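Side-chain contact in ORF10 (Moritella marina, PDB 6RIW), which forms the ketosynthase-chain length factor part of a polyunsaturated fatty acid synthase and probably extends acyl chains on an acyl carrier protein: residues C60-Y65 against A243-A248. Numbering follows the deposited sequence.
Sequences CVHGGY and ANNVHA
The side-chain amide of N245 reaches the imidazole of H62 through the ring's ND1-CE1 side: H62 CE1 lies 3.8 Å from N245 OD1, and H62 ND1 is equally far from N245 ND2. The two side chains cross at about a right angle with their planes 63° apart, and OD1 meets the ring obliquely; these are van der Waals distances, too long for a bond to ND1. N245 sits at a left-handed backbone position, and its CG, roughly anti to the backbone N (chi1 -151°), carries the amide across to the strand. With CG anti to its carbonyl carbon, H62 puts the ND1-CE1 side of its ring toward N245. The same N245 ND2 passes the buried C60 SG at 4.5 Å, a marginal touch. That sulfur also takes a weak bond from the H62 backbone N at 3.5 Å. In the ketosynthase, a thiolase-like fold, the contact joins strand 62-64, hydrogen-bonded through G64 to strand 259-270, with the loop between helix 228-237 and that same strand. The loop is shaped by an Asx turn: N244 OD1 accepts the V246 backbone N at 2.9 Å, the donor standing above the carbonyl plane, while N244 ND2 binds N253 O. The H62 ring also meets that of F258, the planes about 20° apart, and its side chain touches K35. An alanine in place of H62 would take away the imidazole, which would probably leave the amide of the exposed N245 freer to turn and F258 without this ring neighbour.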
ATOM      1  N   CYS A  60      -6.200   1.062 -24.710  1.00 23.40           N
ATOM      2  CA  CYS A  60      -5.650   2.411 -24.706  1.00 25.59           C
ATOM      3  C   CYS A  60      -4.210   2.333 -24.211  1.00 28.68           C
ATOM      4  O   CYS A  60      -3.937   1.626 -23.234  1.00 28.06           O
ATOM      5  CB  CYS A  60      -6.497   3.328 -23.811  1.00 25.21           C
ATOM      6  SG  CYS A  60      -5.877   5.034 -23.610  1.00 30.55           S
ATOM      7  N   VAL A  61      -3.292   3.024 -24.895  1.00 23.88           N
ATOM      8  CA  VAL A  61      -1.895   3.088 -24.458  1.00 26.92           C
ATOM      9  C   VAL A  61      -1.480   4.491 -24.040  1.00 27.15           C
ATOM     10  O   VAL A  61      -0.316   4.693 -23.656  1.00 25.94           O
ATOM     11  CB  VAL A  61      -0.929   2.541 -25.531  1.00 26.88           C
ATOM     12  CG1 VAL A  61      -1.178   1.058 -25.775  1.00 30.62           C
ATOM     13  CG2 VAL A  61      -1.046   3.335 -26.818  1.00 29.79           C
ATOM     14  N   HIS A  62      -2.397   5.459 -24.064  1.00 22.57           N
ATOM     15  CA  HIS A  62      -2.087   6.823 -23.661  1.00 23.43           C
ATOM     16  C   HIS A  62      -1.991   6.929 -22.141  1.00 24.12           C
ATOM     17  O   HIS A  62      -2.765   6.306 -21.410  1.00 22.57           O
ATOM     18  CB  HIS A  62      -3.157   7.787 -24.180  1.00 24.11           C
ATOM     19  CG  HIS A  62      -3.032   8.092 -25.640  1.00 29.36           C
ATOM     20  ND1 HIS A  62      -3.662   7.344 -26.615  1.00 35.27           N
ATOM     21  CD2 HIS A  62      -2.328   9.046 -26.294  1.00 31.63           C
ATOM     22  CE1 HIS A  62      -3.350   7.825 -27.805  1.00 30.47           C
ATOM     23  NE2 HIS A  62      -2.544   8.858 -27.638  1.00 35.33           N
ATOM     24  N   GLY A  63      -1.047   7.738 -21.677  1.00 21.79           N
ATOM     25  CA  GLY A  63      -0.895   7.986 -20.253  1.00 23.16           C
ATOM     26  C   GLY A  63       0.102   9.099 -20.016  1.00 20.75           C
ATOM     27  O   GLY A  63       0.637   9.695 -20.954  1.00 23.37           O
ATOM     28  N   GLY A  64       0.336   9.381 -18.738  1.00 21.05           N
ATOM     29  CA  GLY A  64       1.368  10.321 -18.364  1.00 19.97           C
ATOM     30  C   GLY A  64       2.569   9.547 -17.866  1.00 21.06           C
ATOM     31  O   GLY A  64       2.501   8.952 -16.792  1.00 21.38           O
ATOM     32  N   TYR A  65       3.658   9.509 -18.634  1.00 18.11           N
ATOM     33  CA  TYR A  65       4.801   8.679 -18.279  1.00 23.04           C
ATOM     34  C   TYR A  65       6.023   9.531 -17.988  1.00 21.27           C
ATOM     35  O   TYR A  65       6.125  10.685 -18.419  1.00 22.19           O
ATOM     36  CB  TYR A  65       5.124   7.667 -19.383  1.00 22.18           C
ATOM     37  CG  TYR A  65       3.935   6.789 -19.643  1.00 22.75           C
ATOM     38  CD1 TYR A  65       3.522   5.861 -18.695  1.00 20.04           C
ATOM     39  CD2 TYR A  65       3.200   6.917 -20.820  1.00 21.67           C
ATOM     40  CE1 TYR A  65       2.415   5.068 -18.923  1.00 23.60           C
ATOM     41  CE2 TYR A  65       2.098   6.129 -21.060  1.00 23.76           C
ATOM     42  CZ  TYR A  65       1.708   5.205 -20.109  1.00 26.80           C
ATOM     43  OH  TYR A  65       0.595   4.422 -20.345  1.00 31.98           O
ATOM     44  N   ALA A 243     -13.764   5.670 -24.825  1.00 29.04           N
ATOM     45  CA  ALA A 243     -13.994   4.983 -26.089  1.00 33.05           C
ATOM     46  C   ALA A 243     -13.726   5.903 -27.273  1.00 36.45           C
ATOM     47  O   ALA A 243     -13.226   5.441 -28.305  1.00 37.52           O
ATOM     48  CB  ALA A 243     -15.419   4.423 -26.138  1.00 36.18           C
ATOM     49  N   ASN A 244     -14.001   7.204 -27.137  1.00 30.90           N
ATOM     50  CA  ASN A 244     -13.710   8.162 -28.199  1.00 31.45           C
ATOM     51  C   ASN A 244     -12.301   8.754 -28.099  1.00 28.67           C
ATOM     52  O   ASN A 244     -11.995   9.726 -28.794  1.00 31.04           O
ATOM     53  CB  ASN A 244     -14.765   9.273 -28.206  1.00 31.44           C
ATOM     54  CG  ASN A 244     -14.670  10.186 -26.997  1.00 32.10           C
ATOM     55  OD1 ASN A 244     -13.907   9.927 -26.059  1.00 28.20           O
ATOM     56  ND2 ASN A 244     -15.446  11.267 -27.013  1.00 27.16           N
ATOM     57  N   ASN A 245     -11.455   8.206 -27.226  1.00 30.81           N
ATOM     58  CA  ASN A 245     -10.076   8.669 -27.024  1.00 30.65           C
ATOM     59  C   ASN A 245     -10.000  10.120 -26.548  1.00 30.37           C
ATOM     60  O   ASN A 245      -8.963  10.773 -26.699  1.00 31.32           O
ATOM     61  CB  ASN A 245      -9.233   8.473 -28.292  1.00 33.63           C
ATOM     62  CG  ASN A 245      -7.754   8.260 -27.991  1.00 39.13           C
ATOM     63  OD1 ASN A 245      -6.903   9.009 -28.474  1.00 43.77           O
ATOM     64  ND2 ASN A 245      -7.442   7.240 -27.193  1.00 43.59           N
ATOM     65  N   VAL A 246     -11.067  10.639 -25.938  1.00 27.40           N
ATOM     66  CA  VAL A 246     -11.078  11.995 -25.395  1.00 26.11           C
ATOM     67  C   VAL A 246     -10.978  11.912 -23.872  1.00 29.13           C
ATOM     68  O   VAL A 246     -11.931  11.502 -23.192  1.00 23.47           O
ATOM     69  CB  VAL A 246     -12.328  12.783 -25.819  1.00 25.72           C
ATOM     70  CG1 VAL A 246     -12.343  14.145 -25.154  1.00 26.29           C
ATOM     71  CG2 VAL A 246     -12.359  12.937 -27.337  1.00 28.14           C
ATOM     72  N   HIS A 247      -9.831  12.335 -23.340  1.00 23.22           N
ATOM     73  CA  HIS A 247      -9.603  12.489 -21.900  1.00 25.52           C
ATOM     74  C   HIS A 247      -9.516  13.987 -21.620  1.00 25.77           C
ATOM     75  O   HIS A 247      -8.491  14.618 -21.891  1.00 25.84           O
ATOM     76  CB  HIS A 247      -8.335  11.756 -21.460  1.00 22.84           C
ATOM     77  CG  HIS A 247      -7.772  12.257 -20.166  1.00 25.29           C
ATOM     78  ND1 HIS A 247      -8.463  12.183 -18.969  1.00 24.54           N
ATOM     79  CD2 HIS A 247      -6.592  12.858 -19.883  1.00 23.15           C
ATOM     80  CE1 HIS A 247      -7.725  12.714 -18.005  1.00 21.07           C
ATOM     81  NE2 HIS A 247      -6.590  13.136 -18.534  1.00 26.98           N
ATOM     82  N   ALA A 248     -10.589  14.555 -21.075  1.00 25.19           N
ATOM     83  CA  ALA A 248     -10.705  16.010 -20.963  1.00 26.60           C
ATOM     84  C   ALA A 248     -11.508  16.356 -19.723  1.00 24.73           C
ATOM     85  O   ALA A 248     -12.735  16.524 -19.783  1.00 24.02           O
ATOM     86  CB  ALA A 248     -11.355  16.609 -22.206  1.00 24.84           C
TER